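Local atomic coordinates of trehalose-6-phosphate phosphatase (Cryptococcus neoformans, PDB entry 5DX9), a protein that belongs to the trehalose-phosphatase family of the HAD clan and holds, in this model, a bound glycan and a magnesium ion. Residues 61-66 with 94-99; 128-133 with 139-144; 14-19 with 302-307. All coordinates share one frame; numbering follows the deposited sequence.

Contact 1: residues 61-66 with 94-99; sequences VVYLIS and KQPGEE. With G6P (6-O-phosphono-alpha-D-glucopyranose), chain B.
Tyr63 reaches from its strand to the loop at Gln95 and Pro96, and nearly all of this contact is made by that one ring. The setting is the Rossmann-like core of a HAD-type fold: strand 60-65 lies between strands 21-25 and 84-87 of the central sheet, while 94-99 is the loop leaving strand 92-94. No hydrogen bond joins the two segments, whose nearest CA atoms, those of Tyr63 and Gln95, are 8.1 Å apart. The Tyr63 backbone is tied instead to Leu23 and Phe25 of strand 21-25.

From CB the side chain first runs past its own neighbours. At the CD2 and CE2 edge the methyl CG1 of Val61 lies in the plane of the ring, and Leu197 of helix 190-200 also packs on this side chain. Farther out, CE2 comes within 4.0 Å of Pro96 CD. CZ is nearer to the same carbon, with Tyr63 CZ to Pro96 CD at 3.7 Å, the two side chains crossing at about a right angle. The hydroxyl oxygen goes farthest and meets the start of the loop, with Tyr63 OH 3.5 Å from Gln95 CA.

Gln95 touches that oxygen only with the root of its chain. CG stands anti to its carbonyl carbon (chi1 -54°) and the rest runs on extended, carrying OE1 to Arg196. Lys94 likewise turns its charge elsewhere, to Glu74 and, within 94-99, to Glu99. At the end of the other segment Ser66 faces the phosphate of 6-O-phosphono-alpha-D-glucopyranose, in a position consistent with the second HAD motif, though the modelled separation is too short to trust. The tightest touch between the segments is Tyr63 OH against Pro96 CD, at 3.3 Å.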
loop_
_atom_site.group_PDB
_atom_site.type_symbol
_atom_site.label_atom_id
_atom_site.label_comp_id
_atom_site.label_asym_id
_atom_site.label_seq_id
_atom_site.Cartn_x
_atom_site.Cartn_y
_atom_site.Cartn_z
ATOM N N VAL A 61 -13.601 -7.543 0.174
ATOM C CA VAL A 61 -13.007 -6.775 -0.917
ATOM C C VAL A 61 -11.506 -6.709 -0.682
ATOM O O VAL A 61 -11.043 -6.010 0.219
ATOM C CB VAL A 61 -13.584 -5.361 -1.021
ATOM C CG1 VAL A 61 -12.701 -4.494 -1.910
ATOM C CG2 VAL A 61 -15.004 -5.414 -1.553
ATOM N N VAL A 62 -10.753 -7.448 -1.487
ATOM C CA VAL A 62 -9.333 -7.649 -1.232
ATOM C C VAL A 62 -8.450 -6.926 -2.248
ATOM O O VAL A 62 -8.632 -7.061 -3.458
ATOM C CB VAL A 62 -8.983 -9.143 -1.240
ATOM C CG1 VAL A 62 -7.588 -9.366 -0.679
ATOM C CG2 VAL A 62 -10.018 -9.926 -0.443
ATOM N N TYR A 63 -7.489 -6.164 -1.738
ATOM C CA TYR A 63 -6.568 -5.410 -2.576
ATOM C C TYR A 63 -5.133 -5.598 -2.117
ATOM O O TYR A 63 -4.869 -5.768 -0.926
ATOM C CB TYR A 63 -6.903 -3.917 -2.554
ATOM C CG TYR A 63 -7.894 -3.456 -3.598
ATOM C CD1 TYR A 63 -7.472 -2.749 -4.716
ATOM C CD2 TYR A 63 -9.251 -3.710 -3.458
ATOM C CE1 TYR A 63 -8.371 -2.314 -5.668
ATOM C CE2 TYR A 63 -10.159 -3.280 -4.407
ATOM C CZ TYR A 63 -9.715 -2.582 -5.511
ATOM O OH TYR A 63 -10.614 -2.149 -6.461
ATOM N N LEU A 64 -4.209 -5.570 -3.068
ATOM C CA LEU A 64 -2.806 -5.368 -2.750
ATOM C C LEU A 64 -2.479 -3.911 -3.041
ATOM O O LEU A 64 -2.844 -3.387 -4.093
ATOM C CB LEU A 64 -1.905 -6.302 -3.559
ATOM C CG LEU A 64 -2.112 -7.806 -3.374
ATOM C CD1 LEU A 64 -1.008 -8.577 -4.080
ATOM C CD2 LEU A 64 -2.165 -8.172 -1.901
ATOM N N ILE A 65 -1.821 -3.247 -2.098
ATOM C CA ILE A 65 -1.402 -1.867 -2.295
ATOM C C ILE A 65 0.107 -1.806 -2.150
ATOM O O ILE A 65 0.643 -1.941 -1.050
ATOM C CB ILE A 65 -2.086 -0.909 -1.302
ATOM C CG1 ILE A 65 -3.607 -1.032 -1.426
ATOM C CG2 ILE A 65 -1.642 0.525 -1.547
ATOM C CD1 ILE A 65 -4.381 -0.029 -0.596
ATOM N N SER A 66 0.792 -1.619 -3.273
ATOM C CA SER A 66 2.234 -1.806 -3.319
ATOM C C SER A 66 2.952 -0.728 -4.124
ATOM O O SER A 66 2.333 -0.001 -4.899
ATOM C CB SER A 66 2.551 -3.184 -3.902
ATOM O OG SER A 66 3.946 -3.381 -4.018
ATOM N N LYS A 94 -5.917 -1.639 -10.501
ATOM C CA LYS A 94 -6.685 -2.646 -11.225
ATOM C C LYS A 94 -7.714 -3.307 -10.314
ATOM O O LYS A 94 -7.377 -4.186 -9.520
ATOM C CB LYS A 94 -5.769 -3.714 -11.820
ATOM C CG LYS A 94 -6.534 -4.875 -12.434
ATOM C CD LYS A 94 -5.706 -6.149 -12.442
ATOM C CE LYS A 94 -6.575 -7.360 -12.743
ATOM N NZ LYS A 94 -5.819 -8.638 -12.653
ATOM N N GLN A 95 -8.966 -2.880 -10.433
ATOM C CA GLN A 95 -10.057 -3.450 -9.650
ATOM C C GLN A 95 -10.201 -4.948 -9.904
ATOM O O GLN A 95 -9.713 -5.460 -10.911
ATOM C CB GLN A 95 -11.370 -2.741 -9.970
ATOM C CG GLN A 95 -11.309 -1.232 -9.824
ATOM C CD GLN A 95 -12.626 -0.566 -10.162
ATOM O OE1 GLN A 95 -12.806 0.631 -9.937
ATOM N NE2 GLN A 95 -13.558 -1.342 -10.707
ATOM N N PRO A 96 -10.871 -5.655 -8.980
ATOM C CA PRO A 96 -11.119 -7.094 -9.113
ATOM C C PRO A 96 -11.846 -7.432 -10.413
ATOM O O PRO A 96 -11.522 -8.420 -11.062
ATOM C CB PRO A 96 -11.991 -7.412 -7.894
ATOM C CG PRO A 96 -11.634 -6.360 -6.897
ATOM C CD PRO A 96 -11.385 -5.121 -7.708
ATOM N N GLY A 97 -12.810 -6.607 -10.798
ATOM C CA GLY A 97 -13.538 -6.843 -12.031
ATOM C C GLY A 97 -12.656 -6.806 -13.269
ATOM O O GLY A 97 -12.525 -7.801 -13.986
ATOM N N GLU A 98 -12.030 -5.655 -13.500
ATOM C CA GLU A 98 -11.317 -5.381 -14.745
ATOM C C GLU A 98 -10.058 -6.219 -14.955
ATOM O O GLU A 98 -9.777 -7.156 -14.205
ATOM C CB GLU A 98 -10.948 -3.897 -14.806
ATOM C CG GLU A 98 -12.127 -2.966 -14.581
ATOM C CD GLU A 98 -13.264 -3.223 -15.552
ATOM O OE1 GLU A 98 -13.026 -3.162 -16.778
ATOM O OE2 GLU A 98 -14.394 -3.492 -15.088
ATOM N N GLU A 99 -9.307 -5.863 -15.994
ATOM C CA GLU A 99 -8.076 -6.557 -16.354
ATOM C C GLU A 99 -6.960 -5.552 -16.655
ATOM O O GLU A 99 -5.793 -5.920 -16.794
ATOM C CB GLU A 99 -8.318 -7.477 -17.558
ATOM C CG GLU A 99 -7.075 -8.154 -18.122
ATOM C CD GLU A 99 -6.397 -9.087 -17.131
ATOM O OE1 GLU A 99 -6.912 -9.250 -16.004
ATOM O OE2 GLU A 99 -5.344 -9.662 -17.486
HETATM C C1 G6P B . 10.489 -3.469 -3.741
HETATM C C2 G6P B . 10.390 -3.070 -5.207
HETATM C C3 G6P B . 10.579 -1.578 -5.396
HETATM C C4 G6P B . 9.533 -0.815 -4.609
HETATM C C5 G6P B . 9.304 -1.320 -3.171
HETATM C C6 G6P B . 7.832 -1.166 -2.741
HETATM O O1 G6P B . 11.815 -3.337 -3.223
HETATM O O2 G6P B . 11.366 -3.794 -5.953
HETATM O O3 G6P B . 10.402 -1.224 -6.774
HETATM O O4 G6P B . 9.981 0.547 -4.631
HETATM O O5 G6P B . 9.574 -2.712 -2.946
HETATM O O6 G6P B . 7.206 -2.457 -2.533
HETATM P P G6P B . 5.941 -2.635 -1.523
HETATM O O1P G6P B . 4.948 -3.823 -1.961
HETATM O O2P G6P B . 6.457 -2.955 -0.172
HETATM O O3P G6P B . 5.165 -1.226 -1.500
#

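Contact 2: residues 128-133 with 139-144; sequences TGSTIE and ITWHYR. With G6P (6-O-phosphono-alpha-D-glucopyranose), chain B; GLC (alpha-D-glucopyranose), chain C.
Glu133 and His142 meet beside the bound sugars, joined by a very short hydrogen bond from His142 NE2 to Glu133 OE1 of 2.5 Å. The carboxylate and the imidazole are nearly coplanar, 24° apart, and OE1 lies at the ring's edge, near its plane. The same oxygen accepts from 6-O-phosphono-alpha-D-glucopyranose: its O2 is 3.0 Å from Glu133 OE1, and its O3 makes a weak bond. Three donors thus converge on one carboxylate oxygen, one of them weakly, which holds the carboxylate in place between histidine and sugar. The edge of the Arg144 guanidinium grips alpha-D-glucopyranose, with Arg144 NE 2.7 Å from the sugar's O3 in a nearly straight bond (167°). A bend at chi3 (-63°) turns that end of the arginine onto the hydroxyl, and NH2 adds a weak second bond.

Two threonines flank the histidine. Thr140 CG2 lies 3.5 Å above the His142 ring plane, toward the rim. Alongside, Thr131 CG2 presses on His142 CB at 3.2 Å, the two side chains pointing the same way. Thr140 OG1 is hydrogen-bonded to Lys135, which itself reaches 6-O-phosphono-alpha-D-glucopyranose.

Behind these groups is a beta hairpin. Thr131 with His142 and Glu133 with Thr140 are antiparallel hydrogen-bonded pairs, each closed by two backbone bonds; Ile132 and Trp141 form the non-hydrogen-bonded pair between them. This alternation puts Thr131, Glu133, Thr140 and His142 on the sugar side and Ile132 and Trp141 on the reverse. There Ser130 CB packs 3.5 Å from Trp141 CZ2.

The hairpin belongs to the four-stranded antiparallel sheet of the cap, with 131-134 as an outer strand and 139-142 pairing onward with 180-185. Helix 112-125 backs it, Phe120 meeting Trp141 and Ile132, and helix 148-166 adds Cys155 against Trp141 and Tyr143.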
loop_
_atom_site.group_PDB
_atom_site.type_symbol
_atom_site.label_atom_id
_atom_site.label_comp_id
_atom_site.label_asym_id
_atom_site.label_seq_id
_atom_site.Cartn_x
_atom_site.Cartn_y
_atom_site.Cartn_z
ATOM N N THR A 128 28.910 -0.251 -7.664
ATOM C CA THR A 128 28.864 -1.667 -8.012
ATOM C C THR A 128 27.845 -2.417 -7.160
ATOM O O THR A 128 27.814 -2.276 -5.937
ATOM C CB THR A 128 30.246 -2.333 -7.855
ATOM O OG1 THR A 128 31.208 -1.635 -8.655
ATOM C CG2 THR A 128 30.193 -3.791 -8.289
ATOM N N GLY A 129 27.003 -3.206 -7.819
ATOM C CA GLY A 129 25.984 -3.972 -7.129
ATOM C C GLY A 129 24.665 -3.233 -7.056
ATOM O O GLY A 129 23.641 -3.810 -6.690
ATOM N N SER A 130 24.686 -1.949 -7.398
ATOM C CA SER A 130 23.460 -1.165 -7.423
ATOM C C SER A 130 22.684 -1.466 -8.698
ATOM O O SER A 130 23.271 -1.780 -9.737
ATOM C CB SER A 130 23.758 0.332 -7.330
ATOM O OG SER A 130 24.254 0.823 -8.563
ATOM N N THR A 131 21.362 -1.367 -8.618
ATOM C CA THR A 131 20.513 -1.634 -9.768
ATOM C C THR A 131 19.442 -0.556 -9.891
ATOM O O THR A 131 19.131 0.139 -8.922
ATOM C CB THR A 131 19.849 -3.021 -9.668
ATOM O OG1 THR A 131 19.358 -3.414 -10.954
ATOM C CG2 THR A 131 18.701 -3.001 -8.668
ATOM N N ILE A 132 18.893 -0.405 -11.090
ATOM C CA ILE A 132 17.861 0.594 -11.324
ATOM C C ILE A 132 16.575 -0.070 -11.797
ATOM O O ILE A 132 16.597 -0.977 -12.628
ATOM C CB ILE A 132 18.310 1.650 -12.351
ATOM C CG1 ILE A 132 17.304 2.802 -12.397
ATOM C CG2 ILE A 132 18.477 1.026 -13.729
ATOM C CD1 ILE A 132 17.739 3.956 -13.272
ATOM N N GLU A 133 15.453 0.378 -11.246
ATOM C CA GLU A 133 14.156 -0.171 -11.611
ATOM C C GLU A 133 13.256 0.921 -12.167
ATOM O O GLU A 133 12.486 1.538 -11.433
ATOM C CB GLU A 133 13.491 -0.843 -10.408
ATOM C CG GLU A 133 13.072 -2.280 -10.658
ATOM C CD GLU A 133 12.375 -2.904 -9.466
ATOM O OE1 GLU A 133 12.889 -2.777 -8.337
ATOM O OE2 GLU A 133 11.312 -3.526 -9.660
ATOM N N ILE A 139 10.488 5.415 -10.258
ATOM C CA ILE A 139 11.801 4.830 -10.484
ATOM C C ILE A 139 12.491 4.504 -9.165
ATOM O O ILE A 139 12.539 5.331 -8.255
ATOM C CB ILE A 139 12.707 5.769 -11.301
ATOM C CG1 ILE A 139 11.993 6.247 -12.568
ATOM C CG2 ILE A 139 14.023 5.073 -11.629
ATOM C CD1 ILE A 139 12.729 7.351 -13.308
ATOM N N THR A 140 13.033 3.298 -9.077
ATOM C CA THR A 140 13.693 2.847 -7.862
ATOM C C THR A 140 15.161 2.531 -8.108
ATOM O O THR A 140 15.498 1.834 -9.062
ATOM C CB THR A 140 13.013 1.598 -7.284
ATOM O OG1 THR A 140 11.631 1.879 -7.036
ATOM C CG2 THR A 140 13.690 1.174 -5.989
ATOM N N TRP A 141 16.022 3.053 -7.244
ATOM C CA TRP A 141 17.438 2.709 -7.267
ATOM C C TRP A 141 17.763 1.807 -6.082
ATOM O O TRP A 141 17.581 2.196 -4.928
ATOM C CB TRP A 141 18.307 3.969 -7.239
ATOM C CG TRP A 141 19.784 3.689 -7.304
ATOM C CD1 TRP A 141 20.482 3.206 -8.377
ATOM C CD2 TRP A 141 20.747 3.893 -6.259
ATOM N NE1 TRP A 141 21.815 3.092 -8.060
ATOM C CE2 TRP A 141 22.002 3.501 -6.768
ATOM C CE3 TRP A 141 20.666 4.357 -4.944
ATOM C CZ2 TRP A 141 23.169 3.569 -6.007
ATOM C CZ3 TRP A 141 21.825 4.417 -4.189
ATOM C CH2 TRP A 141 23.059 4.026 -4.723
ATOM N N HIS A 142 18.233 0.598 -6.374
ATOM C CA HIS A 142 18.575 -0.369 -5.339
ATOM C C HIS A 142 20.068 -0.366 -5.040
ATOM O O HIS A 142 20.885 -0.289 -5.955
ATOM C CB HIS A 142 18.151 -1.777 -5.756
ATOM C CG HIS A 142 16.681 -1.934 -5.975
ATOM N ND1 HIS A 142 15.793 -2.147 -4.945
ATOM C CD2 HIS A 142 15.941 -1.931 -7.114
ATOM C CE1 HIS A 142 14.571 -2.256 -5.432
ATOM N NE2 HIS A 142 14.634 -2.129 -6.744
ATOM N N TYR A 143 20.427 -0.465 -3.763
ATOM C CA TYR A 143 21.832 -0.607 -3.390
ATOM C C TYR A 143 22.012 -1.689 -2.327
ATOM O O TYR A 143 23.040 -1.732 -1.654
ATOM C CB TYR A 143 22.405 0.727 -2.895
ATOM C CG TYR A 143 21.775 1.235 -1.620
ATOM C CD1 TYR A 143 22.313 0.916 -0.377
ATOM C CD2 TYR A 143 20.640 2.032 -1.655
ATOM C CE1 TYR A 143 21.736 1.375 0.793
ATOM C CE2 TYR A 143 20.055 2.496 -0.494
ATOM C CZ TYR A 143 20.606 2.167 0.728
ATOM O OH TYR A 143 20.017 2.632 1.884
ATOM N N ARG A 144 21.020 -2.567 -2.188
ATOM C CA ARG A 144 21.076 -3.622 -1.178
ATOM C C ARG A 144 22.238 -4.585 -1.416
ATOM O O ARG A 144 22.750 -5.194 -0.477
ATOM C CB ARG A 144 19.760 -4.405 -1.132
ATOM C CG ARG A 144 19.766 -5.551 -0.123
ATOM C CD ARG A 144 18.430 -6.284 -0.068
ATOM N NE ARG A 144 17.357 -5.403 0.377
ATOM C CZ ARG A 144 17.145 -5.055 1.642
ATOM N NH1 ARG A 144 17.933 -5.519 2.600
ATOM N NH2 ARG A 144 16.147 -4.238 1.946
HETATM C C1 G6P B . 10.489 -3.469 -3.741
HETATM C C2 G6P B . 10.390 -3.070 -5.207
HETATM C C3 G6P B . 10.579 -1.578 -5.396
HETATM C C4 G6P B . 9.533 -0.815 -4.609
HETATM C C5 G6P B . 9.304 -1.320 -3.171
HETATM C C6 G6P B . 7.832 -1.166 -2.741
HETATM O O1 G6P B . 11.815 -3.337 -3.223
HETATM O O2 G6P B . 11.366 -3.794 -5.953
HETATM O O3 G6P B . 10.402 -1.224 -6.774
HETATM O O4 G6P B . 9.981 0.547 -4.631
HETATM O O5 G6P B . 9.574 -2.712 -2.946
HETATM O O6 G6P B . 7.206 -2.457 -2.533
HETATM P P G6P B . 5.941 -2.635 -1.523
HETATM O O1P G6P B . 4.948 -3.823 -1.961
HETATM O O2P G6P B . 6.457 -2.955 -0.172
HETATM O O3P G6P B . 5.165 -1.226 -1.500
HETATM C C1 GLC C . 11.926 -3.897 -1.907
HETATM C C2 GLC C . 13.283 -3.541 -1.296
HETATM C C3 GLC C . 14.407 -4.306 -1.980
HETATM C C4 GLC C . 14.123 -5.802 -2.016
HETATM C C5 GLC C . 12.743 -6.075 -2.608
HETATM C C6 GLC C . 12.347 -7.545 -2.484
HETATM O O2 GLC C . 13.494 -2.120 -1.401
HETATM O O3 GLC C . 15.634 -4.076 -1.280
HETATM O O4 GLC C . 15.157 -6.438 -2.783
HETATM O O5 GLC C . 11.742 -5.312 -1.939
HETATM O O6 GLC C . 12.516 -7.990 -1.132
#

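Contact 3: residues 14-19 with 302-307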
loop_
_atom_site.group_PDB
_atom_site.type_symbol
_atom_site.label_atom_id
_atom_site.label_comp_id
_atom_site.label_asym_id
_atom_site.label_seq_id
_atom_site.Cartn_x
_atom_site.Cartn_y
_atom_site.Cartn_z
ATOM N N ALA A 14 -14.350 -10.313 15.188
ATOM C CA ALA A 14 -14.858 -9.199 14.399
ATOM C C ALA A 14 -15.009 -9.615 12.940
ATOM O O ALA A 14 -15.976 -9.241 12.275
ATOM C CB ALA A 14 -13.944 -7.998 14.522
ATOM N N TYR A 15 -14.053 -10.399 12.456
ATOM C CA TYR A 15 -14.077 -10.884 11.080
ATOM C C TYR A 15 -15.308 -11.746 10.824
ATOM O O TYR A 15 -15.925 -11.667 9.761
ATOM C CB TYR A 15 -12.804 -11.676 10.774
ATOM C CG TYR A 15 -12.705 -12.192 9.353
ATOM C CD1 TYR A 15 -11.948 -11.522 8.401
ATOM C CD2 TYR A 15 -13.357 -13.358 8.966
ATOM C CE1 TYR A 15 -11.849 -11.995 7.104
ATOM C CE2 TYR A 15 -13.264 -13.838 7.671
ATOM C CZ TYR A 15 -12.508 -13.152 6.745
ATOM O OH TYR A 15 -12.411 -13.623 5.456
ATOM N N LYS A 16 -15.658 -12.568 11.806
ATOM C CA LYS A 16 -16.804 -13.462 11.693
ATOM C C LYS A 16 -18.130 -12.702 11.717
ATOM O O LYS A 16 -19.083 -13.087 11.041
ATOM C CB LYS A 16 -16.769 -14.503 12.816
ATOM C CG LYS A 16 -15.646 -15.525 12.676
ATOM C CD LYS A 16 -15.175 -16.030 14.032
ATOM C CE LYS A 16 -16.302 -16.693 14.808
ATOM N NZ LYS A 16 -15.880 -17.050 16.193
ATOM N N LYS A 17 -18.182 -11.620 12.489
ATOM C CA LYS A 17 -19.407 -10.835 12.643
ATOM C C LYS A 17 -19.672 -9.869 11.488
ATOM O O LYS A 17 -20.794 -9.391 11.317
ATOM C CB LYS A 17 -19.365 -10.035 13.946
ATOM C CG LYS A 17 -19.632 -10.833 15.211
ATOM C CD LYS A 17 -19.634 -9.908 16.423
ATOM C CE LYS A 17 -19.868 -10.662 17.723
ATOM N NZ LYS A 17 -19.672 -9.777 18.908
ATOM N N ALA A 18 -18.637 -9.576 10.705
ATOM C CA ALA A 18 -18.709 -8.519 9.699
ATOM C C ALA A 18 -19.556 -8.892 8.483
ATOM O O ALA A 18 -19.569 -10.043 8.044
ATOM C CB ALA A 18 -17.304 -8.131 9.253
ATOM N N ASN A 19 -20.257 -7.900 7.942
ATOM C CA ASN A 19 -21.053 -8.078 6.732
ATOM C C ASN A 19 -20.223 -7.863 5.472
ATOM O O ASN A 19 -20.270 -8.669 4.544
ATOM C CB ASN A 19 -22.250 -7.126 6.738
ATOM C CG ASN A 19 -23.227 -7.428 7.860
ATOM O OD1 ASN A 19 -23.498 -8.593 8.166
ATOM N ND2 ASN A 19 -23.758 -6.379 8.482
ATOM N N LEU A 302 -8.707 -18.444 8.856
ATOM C CA LEU A 302 -9.392 -19.193 7.807
ATOM C C LEU A 302 -9.797 -20.589 8.269
ATOM O O LEU A 302 -10.929 -21.016 8.044
ATOM C CB LEU A 302 -8.509 -19.282 6.562
ATOM C CG LEU A 302 -8.445 -17.982 5.758
ATOM C CD1 LEU A 302 -7.345 -18.045 4.714
ATOM C CD2 LEU A 302 -9.793 -17.698 5.115
ATOM N N GLU A 303 -8.870 -21.295 8.909
ATOM C CA GLU A 303 -9.164 -22.616 9.451
ATOM C C GLU A 303 -10.352 -22.583 10.411
ATOM O O GLU A 303 -11.219 -23.457 10.368
ATOM C CB GLU A 303 -7.944 -23.190 10.165
ATOM C CG GLU A 303 -8.311 -24.116 11.305
ATOM C CD GLU A 303 -7.483 -25.384 11.325
ATOM O OE1 GLU A 303 -6.533 -25.489 10.519
ATOM O OE2 GLU A 303 -7.789 -26.276 12.147
ATOM N N GLU A 304 -10.389 -21.571 11.272
ATOM C CA GLU A 304 -11.475 -21.435 12.235
ATOM C C GLU A 304 -12.814 -21.214 11.545
ATOM O O GLU A 304 -13.852 -21.627 12.055
ATOM C CB GLU A 304 -11.203 -20.288 13.206
ATOM C CG GLU A 304 -12.367 -20.014 14.147
ATOM C CD GLU A 304 -12.004 -19.071 15.273
ATOM O OE1 GLU A 304 -12.931 -18.551 15.934
ATOM O OE2 GLU A 304 -10.793 -18.857 15.501
ATOM N N ILE A 305 -12.788 -20.551 10.394
ATOM C CA ILE A 305 -14.000 -20.336 9.609
ATOM C C ILE A 305 -14.547 -21.658 9.079
ATOM O O ILE A 305 -15.763 -21.838 8.979
ATOM C CB ILE A 305 -13.754 -19.382 8.425
ATOM C CG1 ILE A 305 -13.429 -17.975 8.926
ATOM C CG2 ILE A 305 -14.975 -19.341 7.514
ATOM C CD1 ILE A 305 -14.629 -17.228 9.452
ATOM N N GLN A 306 -13.645 -22.572 8.732
ATOM C CA GLN A 306 -14.029 -23.911 8.291
ATOM C C GLN A 306 -14.894 -24.594 9.344
ATOM O O GLN A 306 -15.960 -25.128 9.037
ATOM C CB GLN A 306 -12.794 -24.760 7.986
ATOM C CG GLN A 306 -12.249 -24.577 6.577
ATOM C CD GLN A 306 -13.256 -24.967 5.507
ATOM O OE1 GLN A 306 -14.328 -24.370 5.398
ATOM N NE2 GLN A 306 -12.914 -25.975 4.714
ATOM N N VAL A 307 -14.427 -24.579 10.586
ATOM C CA VAL A 307 -15.259 -24.993 11.705
ATOM C C VAL A 307 -16.377 -23.965 11.873
ATOM O O VAL A 307 -16.171 -22.787 11.602
ATOM C CB VAL A 307 -14.440 -25.117 13.001
ATOM C CG1 VAL A 307 -15.344 -25.493 14.165
ATOM C CG2 VAL A 307 -13.311 -26.137 12.823
#
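Lys16 and Ile305 mark where the C-terminal ends of two helices draw together, their CA atoms 7.7 Å apart. These are the first and last helices of the chain, 8-17 and 291-306, packed on the periphery of the HAD-type core. Both are finishing here: Ala18 and Val307 are the first residues to leave helical backbone angles.

Between them stands the Ile305 methyl CD1, which touches both Tyr15 and Lys16 of the first helix. The Ile305 and Lys16 side chains slide past each other in opposite directions, and the aliphatic part of the lysine takes the contact, Lys16 CG lying 3.8 Å from Ile305 CD1. The same methyl sits at the edge of the Tyr15 ring, near its plane, with Tyr15 CE2 to Ile305 CD1 at 4.1 Å and the two side chains at about a right angle. With chi1 at -178° the Tyr15 CG lies opposite the backbone N, and the ring runs in toward the core. There OH is hydrogen-bonded to Asn60, Arg21 makes a cation-pi contact with the ring, and Leu54 of helix 45-56 packs against it. Leu302, one turn before Ile305, leans on Ala53 and Leu54 of that same helix, so helix 45-56 is a shared floor for the pair. Ala14, Tyr15 and Ala18 also touch Leu206 of strand 206-211.

Outside this apolar patch runs a salt bridge. Glu304 extends from its helix, and Lys16 meets it crosswise after bending at chi3 (60°). The ammonium has a second carboxylate partner in Asp13, one turn back on its own helix, and is thus shared between two acids. The hydrogen bond across the helices is weak, with Lys16 NZ 3.3 Å from Glu304 OE1.

Overall arrangement
Taken as contact 2, contact 1 and contact 3, they run from the cap through the core to its outer end. Contacts 1 and 2 lie on either side of 6-O-phosphono-alpha-D-glucopyranose: Ser66 in 61-66 stands at its phosphate, while contact 2 holds the sugar ring. Their centres are 28 Å apart and their nearest atoms about 9 Å, so the ligand spans the cleft between core and cap. The Tyr63 side chain is about 14 Å from the magnesium ion and that of His142 about 11 Å. Contact 3 brings the chain's two ends together, its centre 22 Å from that of contact 1 and 42 Å from that of contact 2, across the chain's centre from the latter.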